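Hypothetical protein BP2299 (Bordetella pertussis Tohama I, PDB 2FQP) is of unknown function but folds as a small dimeric cupin that binds a zinc ion through three histidines inside a double-stranded beta-helix. Local coordinates at residues V11-D14 / K19-E22; T31-H36 / E53-S58; V79-P82 / E86-F89. All blocks are in the same frame, centred on the assembly; numbering follows the deposited sequence.

Interaction 1. Residues V11-D14 / K19-E22; sequences VQID and KVTE
I13 and V20, an antiparallel hydrogen-bonded pair, lie side by side and point the same way from the sheet; the closest carbons are I13 CB and V20 CG2, 3.9 Å apart. With I13 CG1 anti to its own carbonyl carbon (chi1 -51°), the chain extends on to CD1, which also rests against V20 CG2. V11, K19 and T21 share the other face with D14. There the V11 and K19 side chains cross at about a right angle: V11 CG2 meets CE of the fully extended lysine at 3.9 Å, and the same methyl touches T21 OG1. D14 reaches K19 through OD1 against the aliphatic CB and CG, while its salt bridge goes to K95.

The pairing is interrupted by a classic beta bulge, evident from a one-residue shift in register between V11-T21 and I13-V20. Both Q12 N and I13 N face V20 O: Q12 N to V20 O is 2.8 Å, approaching almost in line with the C=O (162°) though bent at the hydrogen, and the second bond, from I13 N, is weak at 3.4 Å. V20 N returns a 2.8 Å bond to I13 O. The Q12 amide and E22 carboxylate planes are 53° apart, with NE2 3.8 Å from E22 CB, and a water accepts from NE2 and donates weakly to E22 OE1. Q12 OE1 is hydrogen-bonded to S68 OG and Q12 NE2 to G66 O, both of the second subunit.

The two strands form the hairpin 8-14/18-25. Strand 8-14 is outermost in the five-stranded sheet of this chain, and strand 18-25 is flanked on its other side by the antiparallel strand 87-94, where V20 packs on V90 and I92.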
loop_
_atom_site.group_PDB
_atom_site.type_symbol
_atom_site.label_atom_id
_atom_site.label_comp_id
_atom_site.label_asym_id
_atom_site.label_seq_id
_atom_site.Cartn_x
_atom_site.Cartn_y
_atom_site.Cartn_z
ATOM N N VAL A 11 -2.020 -12.817 4.195
ATOM C CA VAL A 11 -1.923 -11.815 5.277
ATOM C C VAL A 11 -0.468 -11.478 5.560
ATOM O O VAL A 11 0.323 -12.354 5.944
ATOM C CB VAL A 11 -2.675 -12.288 6.556
ATOM C CG1 VAL A 11 -2.556 -11.269 7.672
ATOM C CG2 VAL A 11 -4.128 -12.554 6.197
ATOM N N GLN A 12 -0.094 -10.219 5.335
ATOM C CA GLN A 12 1.279 -9.739 5.578
ATOM C C GLN A 12 1.556 -9.212 6.990
ATOM O O GLN A 12 2.675 -9.376 7.498
ATOM C CB GLN A 12 1.651 -8.695 4.513
ATOM C CG GLN A 12 1.731 -9.276 3.107
ATOM C CD GLN A 12 2.190 -8.248 2.081
ATOM O OE1 GLN A 12 2.256 -7.083 2.402
ATOM N NE2 GLN A 12 2.585 -8.694 0.877
ATOM N N ILE A 13 0.545 -8.581 7.590
ATOM C CA ILE A 13 0.569 -7.944 8.918
ATOM C C ILE A 13 -0.813 -8.147 9.518
ATOM O O ILE A 13 -1.838 -8.005 8.840
ATOM C CB ILE A 13 0.828 -6.424 8.820
ATOM C CG1 ILE A 13 2.066 -6.136 7.954
ATOM C CG2 ILE A 13 0.992 -5.794 10.231
ATOM C CD1 ILE A 13 2.367 -4.702 7.733
ATOM N N ASP A 14 -0.871 -8.467 10.804
ATOM C CA ASP A 14 -2.122 -8.601 11.505
ATOM C C ASP A 14 -1.769 -8.298 12.936
ATOM O O ASP A 14 -1.217 -9.147 13.638
ATOM C CB ASP A 14 -2.692 -10.015 11.399
ATOM C CG ASP A 14 -4.127 -10.119 11.935
ATOM O OD1 ASP A 14 -4.723 -9.084 12.254
ATOM O OD2 ASP A 14 -4.658 -11.247 12.028
ATOM N N LYS A 19 -4.804 -4.965 9.756
ATOM C CA LYS A 19 -4.629 -6.216 9.068
ATOM C C LYS A 19 -4.327 -5.872 7.617
ATOM O O LYS A 19 -5.123 -5.218 6.963
ATOM C CB LYS A 19 -5.898 -7.064 9.128
ATOM C CG LYS A 19 -5.718 -8.487 8.550
ATOM C CD LYS A 19 -7.061 -9.200 8.521
ATOM C CE LYS A 19 -7.009 -10.609 7.960
ATOM N NZ LYS A 19 -8.384 -11.223 8.038
ATOM N N VAL A 20 -3.193 -6.338 7.122
ATOM C CA VAL A 20 -2.749 -6.016 5.775
ATOM C C VAL A 20 -2.710 -7.306 4.992
ATOM O O VAL A 20 -1.994 -8.215 5.350
ATOM C CB VAL A 20 -1.353 -5.353 5.784
ATOM C CG1 VAL A 20 -0.883 -5.035 4.391
ATOM C CG2 VAL A 20 -1.362 -4.118 6.632
ATOM N N THR A 21 -3.467 -7.353 3.903
ATOM C CA THR A 21 -3.635 -8.541 3.109
ATOM C C THR A 21 -3.268 -8.213 1.657
ATOM O O THR A 21 -3.764 -7.245 1.123
ATOM C CB THR A 21 -5.083 -9.055 3.198
ATOM O OG1 THR A 21 -5.420 -9.350 4.579
ATOM C CG2 THR A 21 -5.264 -10.331 2.356
ATOM N N GLU A 22 -2.384 -9.011 1.054
ATOM C CA GLU A 22 -2.129 -8.942 -0.380
ATOM C C GLU A 22 -3.196 -9.807 -1.027
ATOM O O GLU A 22 -3.362 -10.984 -0.646
ATOM C CB GLU A 22 -0.759 -9.514 -0.731
ATOM C CG GLU A 22 -0.517 -9.718 -2.208
ATOM C CD GLU A 22 0.662 -10.594 -2.474
ATOM O OE1 GLU A 22 0.571 -11.803 -2.114
ATOM O OE2 GLU A 22 1.694 -10.067 -2.970
HETATM O O HOH W 1 2.472 -11.509 0.284
#

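Interaction 2. Residues T31-H36 / E53-S58; sequences TGWHRH and ETPEGS. With ZN (zinc ion), chain E.
The carbonyl oxygen of G32 is gripped by two side chains from its own segment: T31 OG1 donates at 2.8 Å to G32 O, and H34 ND1 at 2.9 Å. The histidine bond is nearly straight (167° at the hydrogen), and G32 O lies in the imidazole plane. It therefore limits rotation of the ring and leaves NE2 directed at the zinc ion. H34 CG sits between the backbone N and the carbonyl carbon (chi1 60°), which turns the ring back toward G32. This second-shell bond probably makes the imidazole a better donor to the metal.

H34 NE2 and H36 NE2 each bind the zinc ion at 2.0 Å; H77 and three waters complete six ligands.

Across to residues 53-58, the contact is carried by the W33 indole. Its six-membered ring presents an edge to P55 N, which lies in the ring plane 3.5 Å from CH2; P55 CD is 3.6 Å from the same carbon. W33 CZ3 also comes within 3.5 Å of E53 O. W33 NE1 is hydrogen-bonded to E76. P55 belongs to a type I turn from T54 to G57, closed by G57 N to T54 O at 3.2 Å, with T54 N to G57 O (2.9 Å) pairing the strand ends.

Two histidines separated by a single residue (His-X-His), joined by a third from a later strand, make the metal site characteristic of the cupin double-stranded beta-helix.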
loop_
_atom_site.group_PDB
_atom_site.type_symbol
_atom_site.label_atom_id
_atom_site.label_comp_id
_atom_site.label_asym_id
_atom_site.label_seq_id
_atom_site.Cartn_x
_atom_site.Cartn_y
_atom_site.Cartn_z
ATOM N N THR A 31 -13.131 -12.128 -5.970
ATOM C CA THR A 31 -13.163 -12.320 -4.514
ATOM C C THR A 31 -14.263 -13.204 -3.984
ATOM O O THR A 31 -14.093 -13.828 -2.912
ATOM C CB THR A 31 -13.297 -10.979 -3.754
ATOM O OG1 THR A 31 -14.394 -10.247 -4.303
ATOM C CG2 THR A 31 -12.034 -10.180 -3.882
ATOM N N GLY A 32 -15.396 -13.203 -4.687
ATOM C CA GLY A 32 -16.690 -13.614 -4.132
ATOM C C GLY A 32 -17.259 -12.440 -3.368
ATOM O O GLY A 32 -16.528 -11.501 -3.002
ATOM N N TRP A 33 -18.556 -12.455 -3.151
ATOM C CA TRP A 33 -19.187 -11.396 -2.391
ATOM C C TRP A 33 -18.653 -11.399 -0.961
ATOM O O TRP A 33 -18.468 -12.439 -0.365
ATOM C CB TRP A 33 -20.695 -11.593 -2.358
ATOM C CG TRP A 33 -21.450 -10.346 -2.018
ATOM C CD1 TRP A 33 -21.815 -9.910 -0.775
ATOM C CD2 TRP A 33 -21.944 -9.377 -2.948
ATOM N NE1 TRP A 33 -22.511 -8.715 -0.873
ATOM C CE2 TRP A 33 -22.625 -8.387 -2.202
ATOM C CE3 TRP A 33 -21.918 -9.274 -4.335
ATOM C CZ2 TRP A 33 -23.220 -7.284 -2.799
ATOM C CZ3 TRP A 33 -22.541 -8.155 -4.934
ATOM C CH2 TRP A 33 -23.166 -7.195 -4.162
ATOM N N HIS A 34 -18.490 -10.218 -0.410
ATOM C CA HIS A 34 -18.051 -10.022 0.961
ATOM C C HIS A 34 -18.503 -8.641 1.466
ATOM O O HIS A 34 -18.844 -7.746 0.675
ATOM C CB HIS A 34 -16.526 -10.183 1.064
ATOM C CG HIS A 34 -15.749 -9.228 0.221
ATOM N ND1 HIS A 34 -15.621 -9.405 -1.141
ATOM C CD2 HIS A 34 -15.061 -8.096 0.524
ATOM C CE1 HIS A 34 -14.866 -8.432 -1.638
ATOM N NE2 HIS A 34 -14.501 -7.637 -0.650
ATOM N N ARG A 35 -18.484 -8.473 2.782
ATOM C CA ARG A 35 -18.805 -7.205 3.415
ATOM C C ARG A 35 -17.546 -6.719 4.137
ATOM O O ARG A 35 -16.974 -7.476 4.902
ATOM C CB ARG A 35 -19.912 -7.362 4.451
ATOM C CG ARG A 35 -20.259 -6.058 5.169
ATOM C CD ARG A 35 -21.407 -6.212 6.177
ATOM N NE ARG A 35 -21.971 -4.910 6.531
ATOM C CZ ARG A 35 -21.405 -4.023 7.346
ATOM N NH1 ARG A 35 -20.233 -4.276 7.917
ATOM N NH2 ARG A 35 -22.024 -2.861 7.591
ATOM N N HIS A 36 -17.168 -5.467 3.945
ATOM C CA HIS A 36 -16.026 -4.913 4.663
ATOM C C HIS A 36 -16.446 -4.479 6.035
ATOM O O HIS A 36 -17.269 -3.586 6.160
ATOM C CB HIS A 36 -15.452 -3.741 3.914
ATOM C CG HIS A 36 -14.626 -4.175 2.769
ATOM N ND1 HIS A 36 -13.293 -4.495 2.907
ATOM C CD2 HIS A 36 -14.962 -4.458 1.488
ATOM C CE1 HIS A 36 -12.840 -4.931 1.744
ATOM N NE2 HIS A 36 -13.833 -4.910 0.867
ATOM N N GLU A 53 -18.808 -5.259 -8.603
ATOM C CA GLU A 53 -20.252 -5.619 -8.584
ATOM C C GLU A 53 -20.822 -5.272 -7.234
ATOM O O GLU A 53 -20.343 -5.739 -6.222
ATOM C CB GLU A 53 -20.430 -7.104 -8.811
ATOM C CG GLU A 53 -19.930 -7.530 -10.179
ATOM C CD GLU A 53 -20.236 -8.983 -10.532
ATOM O OE1 GLU A 53 -20.158 -9.885 -9.653
ATOM O OE2 GLU A 53 -20.508 -9.225 -11.722
ATOM N N THR A 54 -21.810 -4.407 -7.228
ATOM C CA THR A 54 -22.439 -3.971 -6.016
ATOM C C THR A 54 -23.909 -4.260 -6.192
ATOM O O THR A 54 -24.351 -4.679 -7.267
ATOM C CB THR A 54 -22.166 -2.473 -5.797
ATOM O OG1 THR A 54 -22.718 -1.731 -6.893
ATOM C CG2 THR A 54 -20.690 -2.224 -5.723
ATOM N N PRO A 55 -24.673 -4.147 -5.110
ATOM C CA PRO A 55 -26.083 -4.435 -5.213
ATOM C C PRO A 55 -26.804 -3.698 -6.368
ATOM O O PRO A 55 -27.706 -4.247 -6.961
ATOM C CB PRO A 55 -26.611 -3.997 -3.847
ATOM C CG PRO A 55 -25.508 -4.259 -2.918
ATOM C CD PRO A 55 -24.276 -3.813 -3.725
ATOM N N GLU A 56 -26.398 -2.475 -6.700
ATOM C CA GLU A 56 -27.099 -1.685 -7.719
ATOM C C GLU A 56 -26.601 -1.847 -9.156
ATOM O O GLU A 56 -27.233 -1.396 -10.090
ATOM C CB GLU A 56 -27.023 -0.202 -7.329
ATOM C CG GLU A 56 -27.818 0.135 -6.051
ATOM C CD GLU A 56 -27.106 -0.183 -4.714
ATOM O OE1 GLU A 56 -25.894 -0.424 -4.653
ATOM O OE2 GLU A 56 -27.786 -0.170 -3.672
ATOM N N GLY A 57 -25.431 -2.447 -9.344
ATOM C CA GLY A 57 -24.878 -2.549 -10.678
ATOM C C GLY A 57 -23.405 -2.956 -10.700
ATOM O O GLY A 57 -22.859 -3.379 -9.690
ATOM N N SER A 58 -22.794 -2.811 -11.875
ATOM C CA SER A 58 -21.421 -3.190 -12.143
ATOM C C SER A 58 -20.734 -2.042 -12.844
ATOM O O SER A 58 -21.270 -1.508 -13.832
ATOM C CB SER A 58 -21.396 -4.399 -13.082
ATOM O OG SER A 58 -21.780 -5.541 -12.372
HETATM ZN ZN ZN E . -13.530 -5.882 -0.902
HETATM O O HOH W 2 -11.534 -7.037 -0.268
HETATM O O HOH W 3 -12.410 -6.938 -2.566
HETATM O O HOH W 4 -11.988 -4.687 -1.479
#

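Interaction 3. Residues V79-P82 / E86-F89; sequences VINP and EFVF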
loop_
_atom_site.group_PDB
_atom_site.type_symbol
_atom_site.label_atom_id
_atom_site.label_comp_id
_atom_site.label_asym_id
_atom_site.label_seq_id
_atom_site.Cartn_x
_atom_site.Cartn_y
_atom_site.Cartn_z
ATOM N N VAL A 79 -15.492 -8.383 -6.379
ATOM C CA VAL A 79 -14.510 -7.695 -7.172
ATOM C C VAL A 79 -13.892 -8.681 -8.139
ATOM O O VAL A 79 -13.465 -9.718 -7.721
ATOM C CB VAL A 79 -13.361 -7.163 -6.285
ATOM C CG1 VAL A 79 -12.281 -6.498 -7.113
ATOM C CG2 VAL A 79 -13.898 -6.169 -5.287
ATOM N N ILE A 80 -13.801 -8.291 -9.392
ATOM C CA ILE A 80 -13.384 -9.149 -10.477
ATOM C C ILE A 80 -12.225 -8.509 -11.225
ATOM O O ILE A 80 -12.218 -7.302 -11.486
ATOM C CB ILE A 80 -14.553 -9.401 -11.480
ATOM C CG1 ILE A 80 -15.664 -10.241 -10.847
ATOM C CG2 ILE A 80 -14.084 -10.119 -12.751
ATOM C CD1 ILE A 80 -16.978 -10.146 -11.619
ATOM N N ASN A 81 -11.246 -9.326 -11.603
ATOM C CA ASN A 81 -10.157 -8.930 -12.483
ATOM C C ASN A 81 -10.524 -9.326 -13.930
ATOM O O ASN A 81 -10.423 -10.503 -14.279
ATOM C CB ASN A 81 -8.880 -9.669 -12.093
ATOM C CG ASN A 81 -7.750 -9.408 -13.033
ATOM O OD1 ASN A 81 -7.739 -8.408 -13.770
ATOM N ND2 ASN A 81 -6.752 -10.303 -13.015
ATOM N N PRO A 82 -10.922 -8.356 -14.756
ATOM C CA PRO A 82 -11.405 -8.701 -16.096
ATOM C C PRO A 82 -10.280 -8.880 -17.130
ATOM O O PRO A 82 -10.557 -9.122 -18.313
ATOM C CB PRO A 82 -12.236 -7.487 -16.458
ATOM C CG PRO A 82 -11.496 -6.340 -15.829
ATOM C CD PRO A 82 -10.983 -6.888 -14.511
ATOM N N GLU A 86 -2.492 -11.262 -14.197
ATOM C CA GLU A 86 -2.713 -11.225 -12.752
ATOM C C GLU A 86 -2.816 -9.794 -12.320
ATOM O O GLU A 86 -2.077 -8.951 -12.838
ATOM C CB GLU A 86 -1.546 -11.892 -12.032
ATOM C CG GLU A 86 -1.686 -11.971 -10.523
ATOM C CD GLU A 86 -0.631 -12.842 -9.883
ATOM O OE1 GLU A 86 0.503 -12.840 -10.388
ATOM O OE2 GLU A 86 -0.941 -13.540 -8.886
ATOM N N PHE A 87 -3.725 -9.528 -11.388
ATOM C CA PHE A 87 -3.898 -8.207 -10.785
ATOM C C PHE A 87 -3.643 -8.314 -9.298
ATOM O O PHE A 87 -4.128 -9.237 -8.645
ATOM C CB PHE A 87 -5.315 -7.636 -11.001
ATOM C CG PHE A 87 -5.401 -6.201 -10.662
ATOM C CD1 PHE A 87 -5.500 -5.778 -9.338
ATOM C CD2 PHE A 87 -5.311 -5.230 -11.679
ATOM C CE1 PHE A 87 -5.496 -4.426 -8.998
ATOM C CE2 PHE A 87 -5.350 -3.887 -11.367
ATOM C CZ PHE A 87 -5.451 -3.472 -10.016
ATOM N N VAL A 88 -2.862 -7.380 -8.752
ATOM C CA VAL A 88 -2.491 -7.450 -7.339
ATOM C C VAL A 88 -2.743 -6.105 -6.652
ATOM O O VAL A 88 -2.495 -5.063 -7.227
ATOM C CB VAL A 88 -1.007 -7.853 -7.196
ATOM C CG1 VAL A 88 -0.611 -7.961 -5.704
ATOM C CG2 VAL A 88 -0.721 -9.153 -7.950
ATOM N N PHE A 89 -3.317 -6.157 -5.449
ATOM C CA PHE A 89 -3.373 -5.016 -4.554
ATOM C C PHE A 89 -3.156 -5.420 -3.110
ATOM O O PHE A 89 -3.328 -6.585 -2.737
ATOM C CB PHE A 89 -4.643 -4.130 -4.717
ATOM C CG PHE A 89 -5.968 -4.794 -4.366
ATOM C CD1 PHE A 89 -6.394 -4.924 -3.019
ATOM C CD2 PHE A 89 -6.869 -5.146 -5.372
ATOM C CE1 PHE A 89 -7.654 -5.494 -2.729
ATOM C CE2 PHE A 89 -8.107 -5.680 -5.078
ATOM C CZ PHE A 89 -8.499 -5.873 -3.769
#
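Van der Waals contact between N81 and F87 carries this contact. The carboxamide of N81 lies against the benzylic carbon of the phenylalanine, with N81 CG 3.6 Å from F87 CB and N81 OD1 3.8 Å from the same carbon. N81 CG is anti to the backbone N (chi1 175°), which carries the amide across to the segment 86-89. The amide and F87 ring planes stand 59° apart; the ring itself leads away from the contact, towards L50 and F25.

The polar interactions of the buried amide run to loop residues. N81 ND2 comes within 3.5 Å of F87 N, but donates to the carbonyls of T85 and P26; N81 OD1 accepts from S83 N. Bonds at both ends fix which way the amide is flipped. The bonds to T85 and S83 tie N81 to the short connection before F87.

An ionic interaction adds to the second segment, where E86 OE2 forms a salt bridge with R24 NE.

The contact lies where the chain passes between sheets: strand 76-80 belongs to the four-stranded sheet, beside 48-54, whereas 87-94 runs in the five-stranded one, between 18-25 and 40-44.

The three contacts follow one another along the chain, each closing before the next opens. Interactions 1 and 2 lie on opposite sides of the chain's centre, 21 Å apart between centres, and do not touch. Interaction 3 meets both. It shares the five-stranded sheet with interaction 1 through neighbouring strands 18-25 and 87-94, where E22 CG packs 3.9 Å from V88 CG1. It shares the four-stranded sheet with interaction 2, where E53 CD lies 3.6 Å from I80 CD1. Interaction 3 thus links the sheet bearing the dimer-contacting hairpin to the sheet contributing zinc ligands, the two facing sheets of the cupin double-stranded beta-helix.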